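Local atomic coordinates of alpha-1,2-mannosyltransferase (Ktr4), putative (Neosartorya fumigata, PDB entry 7BOP), a protein that is a putative member of the fungal Ktr family of GT-A-fold mannosyltransferases, modelled here with guanosine-5'-diphosphate and manganese bound. Residues K88-T93 with V197-N202; D82-M87 with K116-E121; E29-K34 with F369-D374. All coordinates share one frame; numbering follows the deposited sequence.

Interaction 1. Residues K88-T93 with V197-N202; sequences KDLERT and VQFFCN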
ATOM      1  N   LYS A  88      10.486  14.332   6.752  1.00 36.27           N
ATOM      2  CA  LYS A  88      11.850  14.787   6.455  1.00 36.94           C
ATOM      3  C   LYS A  88      12.482  13.969   5.332  1.00 36.04           C
ATOM      4  O   LYS A  88      13.111  14.526   4.437  1.00 34.55           O
ATOM      5  CB  LYS A  88      12.751  14.736   7.693  1.00 38.66           C
ATOM      6  CG  LYS A  88      12.496  15.861   8.686  1.00 42.84           C
ATOM      7  CD  LYS A  88      13.372  15.700   9.926  1.00 46.59           C
ATOM      8  CE  LYS A  88      13.102  16.789  10.958  1.00 50.04           C
ATOM      9  NZ  LYS A  88      13.480  18.136  10.449  1.00 52.64           N
ATOM     10  N   ASP A  89      12.303  12.651   5.382  1.00 34.28           N
ATOM     11  CA  ASP A  89      12.855  11.768   4.350  1.00 33.36           C
ATOM     12  C   ASP A  89      12.178  11.989   3.008  1.00 31.56           C
ATOM     13  O   ASP A  89      12.853  12.087   1.979  1.00 31.86           O
ATOM     14  CB  ASP A  89      12.698  10.288   4.740  1.00 34.45           C
ATOM     15  CG  ASP A  89      13.773   9.789   5.709  1.00 36.04           C
ATOM     16  OD1 ASP A  89      14.646  10.559   6.164  1.00 36.68           O
ATOM     17  OD2 ASP A  89      13.753   8.573   5.984  1.00 34.84           O
ATOM     18  N   LEU A  90      10.849  12.033   3.007  1.00 32.28           N
ATOM     19  CA  LEU A  90      10.115  12.158   1.749  1.00 33.60           C
ATOM     20  C   LEU A  90      10.352  13.526   1.103  1.00 33.64           C
ATOM     21  O   LEU A  90      10.548  13.631  -0.117  1.00 31.94           O
ATOM     22  CB  LEU A  90       8.624  11.859   1.933  1.00 35.32           C
ATOM     23  CG  LEU A  90       7.807  11.726   0.636  1.00 37.52           C
ATOM     24  CD1 LEU A  90       8.537  10.920  -0.428  1.00 40.96           C
ATOM     25  CD2 LEU A  90       6.461  11.101   0.934  1.00 38.32           C
ATOM     26  N   GLU A  91      10.390  14.561   1.937  1.00 33.65           N
ATOM     27  CA  GLU A  91      10.735  15.905   1.471  1.00 33.63           C
ATOM     28  C   GLU A  91      12.162  15.985   0.911  1.00 32.80           C
ATOM     29  O   GLU A  91      12.360  16.453  -0.214  1.00 31.75           O
ATOM     30  CB  GLU A  91      10.520  16.923   2.602  1.00 34.63           C
ATOM     31  CG  GLU A  91       9.044  17.182   2.898  1.00 35.03           C
ATOM     32  CD  GLU A  91       8.380  18.090   1.869  1.00 35.98           C
ATOM     33  OE1 GLU A  91       9.103  18.892   1.249  1.00 36.68           O
ATOM     34  OE2 GLU A  91       7.143  18.000   1.662  1.00 36.12           O
ATOM     35  N   ARG A  92      13.145  15.489   1.662  1.00 33.42           N
ATOM     36  CA  ARG A  92      14.542  15.537   1.228  1.00 35.88           C
ATOM     37  C   ARG A  92      14.754  14.778  -0.077  1.00 35.99           C
ATOM     38  O   ARG A  92      15.447  15.264  -0.975  1.00 33.36           O
ATOM     39  CB  ARG A  92      15.477  14.957   2.301  1.00 39.44           C
ATOM     40  CG  ARG A  92      16.960  15.124   1.984  1.00 43.57           C
ATOM     41  CD  ARG A  92      17.861  14.393   2.972  1.00 47.16           C
ATOM     42  NE  ARG A  92      17.688  12.935   2.904  1.00 49.05           N
ATOM     43  CZ  ARG A  92      17.001  12.179   3.767  1.00 51.00           C
ATOM     44  NH1 ARG A  92      16.388  12.704   4.830  1.00 50.74           N
ATOM     45  NH2 ARG A  92      16.928  10.859   3.561  1.00 53.22           N
ATOM     46  N   THR A  93      14.171  13.583  -0.176  1.00 33.03           N
ATOM     47  CA  THR A  93      14.404  12.751  -1.345  1.00 32.12           C
ATOM     48  C   THR A  93      13.588  13.136  -2.566  1.00 30.66           C
ATOM     49  O   THR A  93      14.009  12.844  -3.681  1.00 30.76           O
ATOM     50  CB  THR A  93      14.162  11.259  -1.049  1.00 32.03           C
ATOM     51  OG1 THR A  93      12.815  11.046  -0.625  1.00 31.42           O
ATOM     52  CG2 THR A  93      15.158  10.759  -0.002  1.00 32.74           C
ATOM     53  N   VAL A 197       8.430   5.468   8.693  1.00 35.14           N
ATOM     54  CA  VAL A 197       9.022   4.827   7.518  1.00 34.61           C
ATOM     55  C   VAL A 197      10.195   5.660   7.048  1.00 34.14           C
ATOM     56  O   VAL A 197      10.273   6.862   7.339  1.00 33.58           O
ATOM     57  CB  VAL A 197       8.005   4.609   6.373  1.00 33.40           C
ATOM     58  CG1 VAL A 197       6.807   3.829   6.879  1.00 34.14           C
ATOM     59  CG2 VAL A 197       7.578   5.916   5.735  1.00 34.34           C
ATOM     60  N   GLN A 198      11.104   5.024   6.318  1.00 32.71           N
ATOM     61  CA  GLN A 198      12.251   5.723   5.748  1.00 32.34           C
ATOM     62  C   GLN A 198      12.224   5.710   4.227  1.00 32.02           C
ATOM     63  O   GLN A 198      11.782   4.740   3.603  1.00 29.43           O
ATOM     64  CB  GLN A 198      13.565   5.106   6.222  1.00 34.13           C
ATOM     65  CG  GLN A 198      13.671   4.866   7.721  1.00 34.82           C
ATOM     66  CD  GLN A 198      15.053   4.374   8.103  1.00 35.81           C
ATOM     67  OE1 GLN A 198      15.995   5.151   8.148  1.00 35.58           O
ATOM     68  NE2 GLN A 198      15.189   3.073   8.340  1.00 35.46           N
ATOM     69  N   PHE A 199      12.735   6.784   3.643  1.00 31.59           N
ATOM     70  CA  PHE A 199      13.027   6.854   2.206  1.00 31.26           C
ATOM     71  C   PHE A 199      14.513   7.108   2.053  1.00 32.65           C
ATOM     72  O   PHE A 199      15.059   8.030   2.676  1.00 34.35           O
ATOM     73  CB  PHE A 199      12.211   7.944   1.516  1.00 30.60           C
ATOM     74  CG  PHE A 199      10.740   7.709   1.564  1.00 29.96           C
ATOM     75  CD1 PHE A 199      10.114   6.927   0.594  1.00 30.11           C
ATOM     76  CD2 PHE A 199       9.970   8.237   2.592  1.00 30.40           C
ATOM     77  CE1 PHE A 199       8.747   6.688   0.644  1.00 29.89           C
ATOM     78  CE2 PHE A 199       8.603   8.000   2.646  1.00 31.37           C
ATOM     79  CZ  PHE A 199       7.989   7.230   1.664  1.00 30.19           C
ATOM     80  N   PHE A 200      15.164   6.294   1.226  1.00 31.03           N
ATOM     81  CA  PHE A 200      16.618   6.256   1.136  1.00 31.26           C
ATOM     82  C   PHE A 200      17.226   6.892  -0.107  1.00 32.16           C
ATOM     83  O   PHE A 200      18.425   7.140  -0.104  1.00 31.14           O
ATOM     84  CB  PHE A 200      17.106   4.806   1.197  1.00 32.06           C
ATOM     85  CG  PHE A 200      16.730   4.078   2.462  1.00 31.73           C
ATOM     86  CD1 PHE A 200      17.246   4.473   3.692  1.00 32.24           C
ATOM     87  CD2 PHE A 200      15.864   2.975   2.420  1.00 31.43           C
ATOM     88  CE1 PHE A 200      16.905   3.787   4.853  1.00 32.88           C
ATOM     89  CE2 PHE A 200      15.533   2.285   3.571  1.00 32.04           C
ATOM     90  CZ  PHE A 200      16.052   2.690   4.794  1.00 32.06           C
ATOM     91  N   CYS A 201      16.433   7.124  -1.163  1.00 31.78           N
ATOM     92  CA  CYS A 201      16.966   7.483  -2.485  1.00 32.72           C
ATOM     93  C   CYS A 201      16.352   8.749  -3.031  1.00 31.22           C
ATOM     94  O   CYS A 201      15.137   8.916  -2.990  1.00 30.54           O
ATOM     95  CB  CYS A 201      16.711   6.374  -3.513  1.00 34.72           C
ATOM     96  SG  CYS A 201      17.199   4.733  -2.950  1.00 36.25           S
ATOM     97  N   ASN A 202      17.191   9.625  -3.569  1.00 31.88           N
ATOM     98  CA  ASN A 202      16.697  10.783  -4.311  1.00 31.38           C
ATOM     99  C   ASN A 202      15.950  10.294  -5.533  1.00 29.94           C
ATOM    100  O   ASN A 202      16.412   9.398  -6.232  1.00 30.42           O
ATOM    101  CB  ASN A 202      17.838  11.712  -4.723  1.00 33.33           C
ATOM    102  CG  ASN A 202      18.446  12.433  -3.535  1.00 34.70           C
ATOM    103  OD1 ASN A 202      17.771  12.696  -2.552  1.00 36.74           O
ATOM    104  ND2 ASN A 202      19.720  12.738  -3.616  1.00 36.85           N
TER
HETATM  105  O   HOH W   1      15.957   7.626   7.171  1.00 45.51           O
HETATM  106  O   HOH W   2      12.090   8.248   9.024  1.00 50.07           O
HETATM  107  O   HOH W   3      19.072  12.573   0.068  1.00 52.89           O
HETATM  108  O   HOH W   4      17.188   7.913   4.817  1.00 53.92           O
HETATM  109  O   HOH W   5      12.092   8.921  -2.158  1.00 38.41           O
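D89 and F199 lie at the heart of a largely buried helix-to-strand contact, in which one side of helix 80-98 packs on strand 198-199 and the chain leaving it. The D89 carboxylate shows how one acidic group can bind the strand through one oxygen and steady a side chain of its own helix through the other. Its OD2 accepts the backbone N of F199 at 3.1 Å (N-H...O 153°), met on the anti side and well out of the carboxylate plane. Its OD1 receives NH1 of R92 at 3.1 Å in a salt bridge along the same helix; the R92 chain bends at chi3 (65°) to bring its guanidinium edge round to D89. A water joins D89 OD2 to Q198 OE1, while Q198 NE2 turns to N342. L90 CD1 covers one face of the F199 ring, 4.1 Å from the centroid, a CH-pi contact only 4° off the normal. Farther along, T93 OG1 donates to D89 O at 2.8 Å, and that carbonyl takes T93 N from its opposite face. T93 CB meets C201 O at 3.2 Å, and a water spans T93 OG1 and C201 O. C201 is disulfide-linked to C355, and strand 198-199 pairs with strand 341-343. H343 of that strand and E194 bind manganese; the V197 side chain is about 6 Å from it, consistent with a place beside the metal site of a GT-A fold.

Interaction 2. Residues D82-M87 with K116-E121; sequences DLISTM and KRTQAE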
ATOM      1  N   ASP A  82       7.150  10.436  14.891  1.00 38.84           N
ATOM      2  CA  ASP A  82       7.456   9.457  13.838  1.00 39.01           C
ATOM      3  C   ASP A  82       7.002   9.945  12.458  1.00 37.93           C
ATOM      4  O   ASP A  82       7.688   9.694  11.464  1.00 37.02           O
ATOM      5  CB  ASP A  82       6.825   8.102  14.159  1.00 39.55           C
ATOM      6  CG  ASP A  82       7.518   7.386  15.320  1.00 40.63           C
ATOM      7  OD1 ASP A  82       8.690   7.670  15.609  1.00 39.81           O
ATOM      8  OD2 ASP A  82       6.886   6.511  15.931  1.00 43.91           O
ATOM      9  N   LEU A  83       5.863  10.635  12.397  1.00 37.09           N
ATOM     10  CA  LEU A  83       5.418  11.263  11.148  1.00 37.36           C
ATOM     11  C   LEU A  83       6.442  12.290  10.655  1.00 36.64           C
ATOM     12  O   LEU A  83       6.821  12.288   9.479  1.00 35.99           O
ATOM     13  CB  LEU A  83       4.034  11.914  11.312  1.00 37.44           C
ATOM     14  CG  LEU A  83       3.473  12.629  10.071  1.00 37.30           C
ATOM     15  CD1 LEU A  83       3.225  11.652   8.928  1.00 37.69           C
ATOM     16  CD2 LEU A  83       2.196  13.365  10.411  1.00 37.88           C
ATOM     17  N   ILE A  84       6.916  13.147  11.555  1.00 37.75           N
ATOM     18  CA  ILE A  84       7.924  14.162  11.203  1.00 38.46           C
ATOM     19  C   ILE A  84       9.206  13.527  10.611  1.00 38.40           C
ATOM     20  O   ILE A  84       9.721  14.022   9.612  1.00 38.12           O
ATOM     21  CB  ILE A  84       8.280  15.079  12.414  1.00 39.61           C
ATOM     22  CG1 ILE A  84       7.068  15.911  12.887  1.00 40.50           C
ATOM     23  CG2 ILE A  84       9.467  15.987  12.102  1.00 40.89           C
ATOM     24  CD1 ILE A  84       6.428  16.820  11.866  1.00 41.71           C
ATOM     25  N   SER A  85       9.717  12.448  11.212  1.00 37.34           N
ATOM     26  CA  SER A  85      10.867  11.727  10.646  1.00 39.32           C
ATOM     27  C   SER A  85      10.606  11.297   9.197  1.00 37.02           C
ATOM     28  O   SER A  85      11.444  11.468   8.322  1.00 36.63           O
ATOM     29  CB  SER A  85      11.190  10.482  11.473  1.00 40.86           C
ATOM     30  OG  SER A  85      11.613  10.853  12.764  1.00 49.46           O
ATOM     31  N   THR A  86       9.424  10.752   8.965  1.00 35.79           N
ATOM     32  CA  THR A  86       9.027  10.322   7.635  1.00 36.73           C
ATOM     33  C   THR A  86       8.931  11.478   6.639  1.00 34.89           C
ATOM     34  O   THR A  86       9.430  11.379   5.524  1.00 32.58           O
ATOM     35  CB  THR A  86       7.697   9.568   7.700  1.00 36.95           C
ATOM     36  OG1 THR A  86       7.886   8.389   8.498  1.00 37.66           O
ATOM     37  CG2 THR A  86       7.207   9.208   6.296  1.00 35.32           C
ATOM     38  N   MET A  87       8.286  12.562   7.053  1.00 35.67           N
ATOM     39  CA  MET A  87       8.167  13.763   6.221  1.00 35.36           C
ATOM     40  C   MET A  87       9.538  14.291   5.809  1.00 35.01           C
ATOM     41  O   MET A  87       9.739  14.635   4.648  1.00 33.20           O
ATOM     42  CB  MET A  87       7.399  14.850   6.965  1.00 35.17           C
ATOM     43  CG  MET A  87       5.919  14.586   7.127  1.00 36.53           C
ATOM     44  SD  MET A  87       5.047  16.012   7.828  1.00 36.94           S
ATOM     45  CE  MET A  87       5.084  17.145   6.445  1.00 36.89           C
ATOM     46  N   LYS A 116       1.144  22.650  13.368  1.00 43.16           N
ATOM     47  CA  LYS A 116       2.321  23.522  13.308  1.00 46.72           C
ATOM     48  C   LYS A 116       3.586  22.742  12.936  1.00 43.81           C
ATOM     49  O   LYS A 116       4.351  23.163  12.072  1.00 42.08           O
ATOM     50  CB  LYS A 116       2.523  24.254  14.648  1.00 51.51           C
ATOM     51  CG  LYS A 116       3.851  24.994  14.799  1.00 56.47           C
ATOM     52  CD  LYS A 116       3.956  25.710  16.144  1.00 59.99           C
ATOM     53  CE  LYS A 116       3.207  27.038  16.156  1.00 64.38           C
ATOM     54  NZ  LYS A 116       3.824  28.060  15.257  1.00 66.24           N
ATOM     55  N   ARG A 117       3.800  21.616  13.609  1.00 41.84           N
ATOM     56  CA  ARG A 117       4.990  20.803  13.397  1.00 42.42           C
ATOM     57  C   ARG A 117       5.044  20.206  11.979  1.00 41.23           C
ATOM     58  O   ARG A 117       6.100  20.188  11.367  1.00 40.79           O
ATOM     59  CB  ARG A 117       5.066  19.692  14.442  1.00 45.13           C
ATOM     60  CG  ARG A 117       5.295  20.178  15.870  1.00 47.36           C
ATOM     61  CD  ARG A 117       6.703  20.677  16.091  1.00 49.94           C
ATOM     62  NE  ARG A 117       7.717  19.754  15.582  1.00 53.77           N
ATOM     63  CZ  ARG A 117       8.064  18.597  16.145  1.00 54.05           C
ATOM     64  NH1 ARG A 117       7.478  18.155  17.262  1.00 52.68           N
ATOM     65  NH2 ARG A 117       9.007  17.861  15.569  1.00 56.17           N
ATOM     66  N   THR A 118       3.906  19.738  11.466  1.00 40.83           N
ATOM     67  CA  THR A 118       3.848  19.164  10.112  1.00 40.51           C
ATOM     68  C   THR A 118       4.074  20.206   9.006  1.00 40.05           C
ATOM     69  O   THR A 118       4.896  19.993   8.110  1.00 38.62           O
ATOM     70  CB  THR A 118       2.531  18.391   9.863  1.00 40.92           C
ATOM     71  OG1 THR A 118       1.390  19.207  10.171  1.00 39.75           O
ATOM     72  CG2 THR A 118       2.493  17.125  10.704  1.00 40.59           C
ATOM     73  N   GLN A 119       3.382  21.342   9.083  1.00 40.18           N
ATOM     74  CA  GLN A 119       3.550  22.416   8.088  1.00 40.18           C
ATOM     75  C   GLN A 119       4.976  22.984   8.084  1.00 39.63           C
ATOM     76  O   GLN A 119       5.468  23.401   7.041  1.00 41.57           O
ATOM     77  CB  GLN A 119       2.496  23.526   8.295  1.00 43.29           C
ATOM     78  CG  GLN A 119       2.494  24.638   7.251  1.00 44.08           C
ATOM     79  CD  GLN A 119       2.162  24.164   5.842  1.00 45.30           C
ATOM     80  OE1 GLN A 119       0.998  24.031   5.480  1.00 46.45           O
ATOM     81  NE2 GLN A 119       3.193  23.939   5.027  1.00 43.85           N
ATOM     82  N   ALA A 120       5.654  22.946   9.232  1.00 39.85           N
ATOM     83  CA  ALA A 120       7.059  23.356   9.339  1.00 40.09           C
ATOM     84  C   ALA A 120       8.052  22.488   8.545  1.00 40.15           C
ATOM     85  O   ALA A 120       9.162  22.929   8.265  1.00 39.91           O
ATOM     86  CB  ALA A 120       7.478  23.408  10.808  1.00 40.34           C
ATOM     87  N   GLU A 121       7.660  21.270   8.177  1.00 39.95           N
ATOM     88  CA  GLU A 121       8.543  20.354   7.459  1.00 38.35           C
ATOM     89  C   GLU A 121       8.395  20.373   5.939  1.00 39.50           C
ATOM     90  O   GLU A 121       9.049  19.585   5.252  1.00 40.32           O
ATOM     91  CB  GLU A 121       8.308  18.927   7.969  1.00 39.85           C
ATOM     92  CG  GLU A 121       8.641  18.724   9.438  1.00 40.83           C
ATOM     93  CD  GLU A 121      10.087  19.026   9.791  1.00 40.60           C
ATOM     94  OE1 GLU A 121      10.967  18.968   8.906  1.00 42.79           O
ATOM     95  OE2 GLU A 121      10.360  19.304  10.970  1.00 40.63           O
TER
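I84 drives its side chain into helix 112-119 and the turn after it, with its branches spread over R117, T118 and E121. CD1 rests 3.4 Å from the backbone O of R117. CG1 lies over one face of the R117 guanidinium, 3.8 Å from NH2, so the flat charged group covers an aliphatic branch. A chi1 of -64° sets CG1 beside the backbone N of I84 and leaves CG2 anti to it; CG2 comes within 3.6 Å of E121 OE2, and the E121 methylene CG lies 3.8 Å from I84 CD1. One turn on, M87 bends at chi3 (72°) and brings CE to 3.3 Å from the backbone O of T118, with its sulfur 4.0 Å from T118 CG2. The same methyl of T118 touches L83 CD2 at 3.8 Å. Contact is thus made by van der Waals packing, with polar groups lending their carbon or flat surfaces.

What fixes these surfaces lies in the next shell. The hydroxyl of T118 is hydrogen-bonded to F114 O, back along its own helix, and to Y128 OH, which leaves the methyl directed at L83 and M87. R117 NH1 forms a salt bridge with E81, and E121 OE1 one with K88, so residues of helix 80-98 beyond the segment 82-87 hold both charged side chains beside I84. The backbone O of T118, besides receiving the M87 methyl, accepts E121 N.

Below both helices runs the sheet: L83, M87 and T118 all touch F104 of strand 102-106, and M87 also reaches W102. Helix 80-98 connects parallel strands 69-74 and 102-106, and helix 112-119 connects 102-106 to 126-130, so the contact joins the helices of two successive beta-alpha-beta crossovers on one face of the sheet.

Interaction 3. Residues E29-K34 with F369-D374; sequences EYNGMK and FLAKED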
ATOM      1  N   GLU A  29      12.013 -26.014   2.181  1.00 68.88           N
ATOM      2  CA  GLU A  29      11.825 -24.769   2.921  1.00 69.17           C
ATOM      3  C   GLU A  29      12.185 -23.552   2.058  1.00 62.93           C
ATOM      4  O   GLU A  29      13.360 -23.320   1.780  1.00 61.11           O
ATOM      5  CB  GLU A  29      12.700 -24.743   4.182  1.00 75.81           C
ATOM      6  CG  GLU A  29      12.585 -25.945   5.106  1.00 84.08           C
ATOM      7  CD  GLU A  29      13.476 -25.808   6.338  1.00 89.49           C
ATOM      8  OE1 GLU A  29      14.364 -26.667   6.543  1.00 87.75           O
ATOM      9  OE2 GLU A  29      13.297 -24.830   7.099  1.00 93.94           O
ATOM     10  N   TYR A  30      11.178 -22.782   1.644  1.00 54.86           N
ATOM     11  CA  TYR A  30      11.406 -21.506   0.946  1.00 48.78           C
ATOM     12  C   TYR A  30      12.162 -20.547   1.861  1.00 46.67           C
ATOM     13  O   TYR A  30      11.831 -20.430   3.040  1.00 44.85           O
ATOM     14  CB  TYR A  30      10.070 -20.881   0.500  1.00 47.04           C
ATOM     15  CG  TYR A  30      10.194 -19.478  -0.059  1.00 43.59           C
ATOM     16  CD1 TYR A  30      10.922 -19.233  -1.218  1.00 43.55           C
ATOM     17  CD2 TYR A  30       9.584 -18.394   0.576  1.00 41.30           C
ATOM     18  CE1 TYR A  30      11.040 -17.950  -1.735  1.00 44.08           C
ATOM     19  CE2 TYR A  30       9.700 -17.110   0.076  1.00 39.89           C
ATOM     20  CZ  TYR A  30      10.417 -16.887  -1.078  1.00 41.99           C
ATOM     21  OH  TYR A  30      10.536 -15.611  -1.564  1.00 41.85           O
ATOM     22  N   ASN A  31      13.163 -19.859   1.311  1.00 44.04           N
ATOM     23  CA  ASN A  31      14.069 -19.016   2.103  1.00 46.73           C
ATOM     24  C   ASN A  31      14.332 -17.629   1.484  1.00 43.98           C
ATOM     25  O   ASN A  31      15.372 -17.023   1.724  1.00 43.93           O
ATOM     26  CB  ASN A  31      15.395 -19.766   2.303  1.00 51.64           C
ATOM     27  CG  ASN A  31      16.241 -19.188   3.428  1.00 58.94           C
ATOM     28  OD1 ASN A  31      15.719 -18.637   4.400  1.00 60.68           O
ATOM     29  ND2 ASN A  31      17.561 -19.311   3.301  1.00 64.88           N
ATOM     30  N   GLY A  32      13.374 -17.116   0.720  1.00 41.86           N
ATOM     31  CA  GLY A  32      13.505 -15.806   0.086  1.00 42.11           C
ATOM     32  C   GLY A  32      14.063 -15.875  -1.325  1.00 42.68           C
ATOM     33  O   GLY A  32      14.124 -16.950  -1.937  1.00 41.81           O
ATOM     34  N   MET A  33      14.480 -14.724  -1.846  1.00 41.33           N
ATOM     35  CA  MET A  33      14.947 -14.656  -3.226  1.00 44.00           C
ATOM     36  C   MET A  33      16.387 -15.129  -3.357  1.00 42.57           C
ATOM     37  O   MET A  33      17.189 -14.901  -2.459  1.00 40.35           O
ATOM     38  CB  MET A  33      14.815 -13.248  -3.782  1.00 45.58           C
ATOM     39  CG  MET A  33      14.666 -13.282  -5.285  1.00 46.17           C
ATOM     40  SD  MET A  33      14.072 -11.760  -5.973  1.00 49.69           S
ATOM     41  CE  MET A  33      12.501 -11.471  -5.223  1.00 49.73           C
ATOM     42  N   LYS A  34      16.685 -15.810  -4.463  1.00 44.23           N
ATOM     43  CA  LYS A  34      18.041 -16.289  -4.765  1.00 49.81           C
ATOM     44  C   LYS A  34      18.948 -15.119  -5.105  1.00 46.22           C
ATOM     45  O   LYS A  34      19.972 -14.917  -4.461  1.00 48.35           O
ATOM     46  CB  LYS A  34      18.050 -17.269  -5.952  1.00 56.21           C
ATOM     47  CG  LYS A  34      17.758 -18.720  -5.600  1.00 66.30           C
ATOM     48  CD  LYS A  34      17.433 -19.567  -6.831  1.00 72.46           C
ATOM     49  CE  LYS A  34      18.598 -19.692  -7.805  1.00 77.58           C
ATOM     50  NZ  LYS A  34      18.146 -20.304  -9.083  1.00 82.35           N
ATOM     51  N   PHE A 369      14.398 -16.057  10.061  1.00 36.03           N
ATOM     52  CA  PHE A 369      13.103 -16.603   9.637  1.00 37.03           C
ATOM     53  C   PHE A 369      12.236 -15.570   8.896  1.00 35.47           C
ATOM     54  O   PHE A 369      11.270 -15.951   8.247  1.00 33.47           O
ATOM     55  CB  PHE A 369      12.325 -17.269  10.791  1.00 40.27           C
ATOM     56  CG  PHE A 369      11.867 -16.324  11.873  1.00 43.21           C
ATOM     57  CD1 PHE A 369      10.803 -15.449  11.664  1.00 44.86           C
ATOM     58  CD2 PHE A 369      12.461 -16.354  13.133  1.00 49.13           C
ATOM     59  CE1 PHE A 369      10.368 -14.594  12.666  1.00 46.94           C
ATOM     60  CE2 PHE A 369      12.024 -15.509  14.145  1.00 50.19           C
ATOM     61  CZ  PHE A 369      10.980 -14.623  13.909  1.00 50.39           C
ATOM     62  N   LEU A 370      12.576 -14.284   8.994  1.00 32.25           N
ATOM     63  CA  LEU A 370      11.892 -13.252   8.206  1.00 32.99           C
ATOM     64  C   LEU A 370      12.110 -13.338   6.686  1.00 33.36           C
ATOM     65  O   LEU A 370      11.287 -12.814   5.927  1.00 32.04           O
ATOM     66  CB  LEU A 370      12.283 -11.868   8.696  1.00 33.04           C
ATOM     67  CG  LEU A 370      11.852 -11.503  10.114  1.00 34.68           C
ATOM     68  CD1 LEU A 370      12.352 -10.104  10.437  1.00 35.40           C
ATOM     69  CD2 LEU A 370      10.346 -11.587  10.289  1.00 36.05           C
ATOM     70  N   ALA A 371      13.192 -13.990   6.239  1.00 32.39           N
ATOM     71  CA  ALA A 371      13.522 -14.079   4.810  1.00 32.88           C
ATOM     72  C   ALA A 371      12.397 -14.663   3.955  1.00 33.85           C
ATOM     73  O   ALA A 371      12.180 -14.224   2.825  1.00 33.08           O
ATOM     74  CB  ALA A 371      14.800 -14.889   4.602  1.00 35.27           C
ATOM     75  N   LYS A 372      11.675 -15.640   4.502  1.00 33.13           N
ATOM     76  CA  LYS A 372      10.600 -16.318   3.756  1.00 34.20           C
ATOM     77  C   LYS A 372       9.323 -15.490   3.534  1.00 31.13           C
ATOM     78  O   LYS A 372       8.400 -15.956   2.876  1.00 31.27           O
ATOM     79  CB  LYS A 372      10.245 -17.651   4.429  1.00 38.06           C
ATOM     80  CG  LYS A 372       9.580 -17.551   5.785  1.00 42.34           C
ATOM     81  CD  LYS A 372       9.182 -18.925   6.320  1.00 47.89           C
ATOM     82  CE  LYS A 372      10.356 -19.662   6.942  1.00 51.68           C
ATOM     83  NZ  LYS A 372      10.703 -19.099   8.279  1.00 54.74           N
ATOM     84  N   GLU A 373       9.260 -14.289   4.102  1.00 31.13           N
ATOM     85  CA  GLU A 373       8.103 -13.427   3.939  1.00 31.55           C
ATOM     86  C   GLU A 373       8.084 -12.662   2.614  1.00 30.28           C
ATOM     87  O   GLU A 373       7.061 -12.068   2.278  1.00 29.53           O
ATOM     88  CB  GLU A 373       7.980 -12.460   5.125  1.00 32.77           C
ATOM     89  CG  GLU A 373       7.836 -13.138   6.488  1.00 33.94           C
ATOM     90  CD  GLU A 373       6.740 -14.185   6.539  1.00 34.92           C
ATOM     91  OE1 GLU A 373       5.667 -13.985   5.949  1.00 35.70           O
ATOM     92  OE2 GLU A 373       6.945 -15.233   7.157  1.00 36.82           O
ATOM     93  N   ASP A 374       9.177 -12.710   1.851  1.00 29.27           N
ATOM     94  CA  ASP A 374       9.257 -12.035   0.555  1.00 28.59           C
ATOM     95  C   ASP A 374       8.483 -12.851  -0.478  1.00 29.86           C
ATOM     96  O   ASP A 374       8.799 -14.017  -0.708  1.00 28.53           O
ATOM     97  CB  ASP A 374      10.729 -11.904   0.142  1.00 28.64           C
ATOM     98  CG  ASP A 374      10.943 -11.105  -1.136  1.00 28.63           C
ATOM     99  OD1 ASP A 374      10.016 -10.443  -1.661  1.00 27.94           O
ATOM    100  OD2 ASP A 374      12.087 -11.125  -1.623  1.00 29.90           O
TER
HETATM  101  O   HOH W   6      14.330 -12.188  -0.707  1.00 36.66           O
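Y30, on the N-terminal strand 30-31 of this GT-A-family protein, lays its ring edge along the end of the 3-10 segment 369-373, which leads into the C-terminal helix 376-382. Its course illustrates how a single tyrosine can meet two carbonyl oxygens of one short segment, one with its ring edge and one with its hydroxyl. From CB, with CG anti to the backbone N, chi1 of 172° carries the ring alongside K372. CD2 lies 3.6 Å from K372 O, with K372 CB also beside it. CE2 meets K372 O at 3.3 Å, that oxygen lying in the ring plane at the edge. At the tip, OH donates a short hydrogen bond of 2.5 Å to D374 O, tilted some 29° from the carbonyl plane. Over the centre of one ring face lies the backbone N of G32, 3.4 Å above the plane, because the chain turns a corner and folds across its own tyrosine. G32 has backbone angles that suit glycine, and its CA passes 3.4 Å from A371 O. A371 CB packs 3.6 Å from N31 O. P377 of the following helix and P20 and F22 of strand 20-22 also touch Y30. D374, whose carboxylate caps a backbone N at the turn into that helix and pairs with R376, keeps a further link: a water donates to its OD2 at 2.6 Å and accepts from the backbone N of M33.

How the interactions relate
Interactions 1 and 2 are neighbours, their centres about 12 Å apart, and both are built on helix 80-98. Interaction 2 uses its earlier turns and interaction 1 the next ones. Their segments alternate along the chain, in the order 82-87, 88-93, 116-121, 197-202, and the contacts touch through T86 OG1 and V197 N, a probable hydrogen bond. One helix thus ties a neighbouring sheet-covering helix to the chain beside the manganese site. Interaction 3 stands apart, its centre about 27 Å from that of interaction 1 and 35 Å from that of interaction 2. It joins segments near the two ends of the chain and encloses both others in sequence.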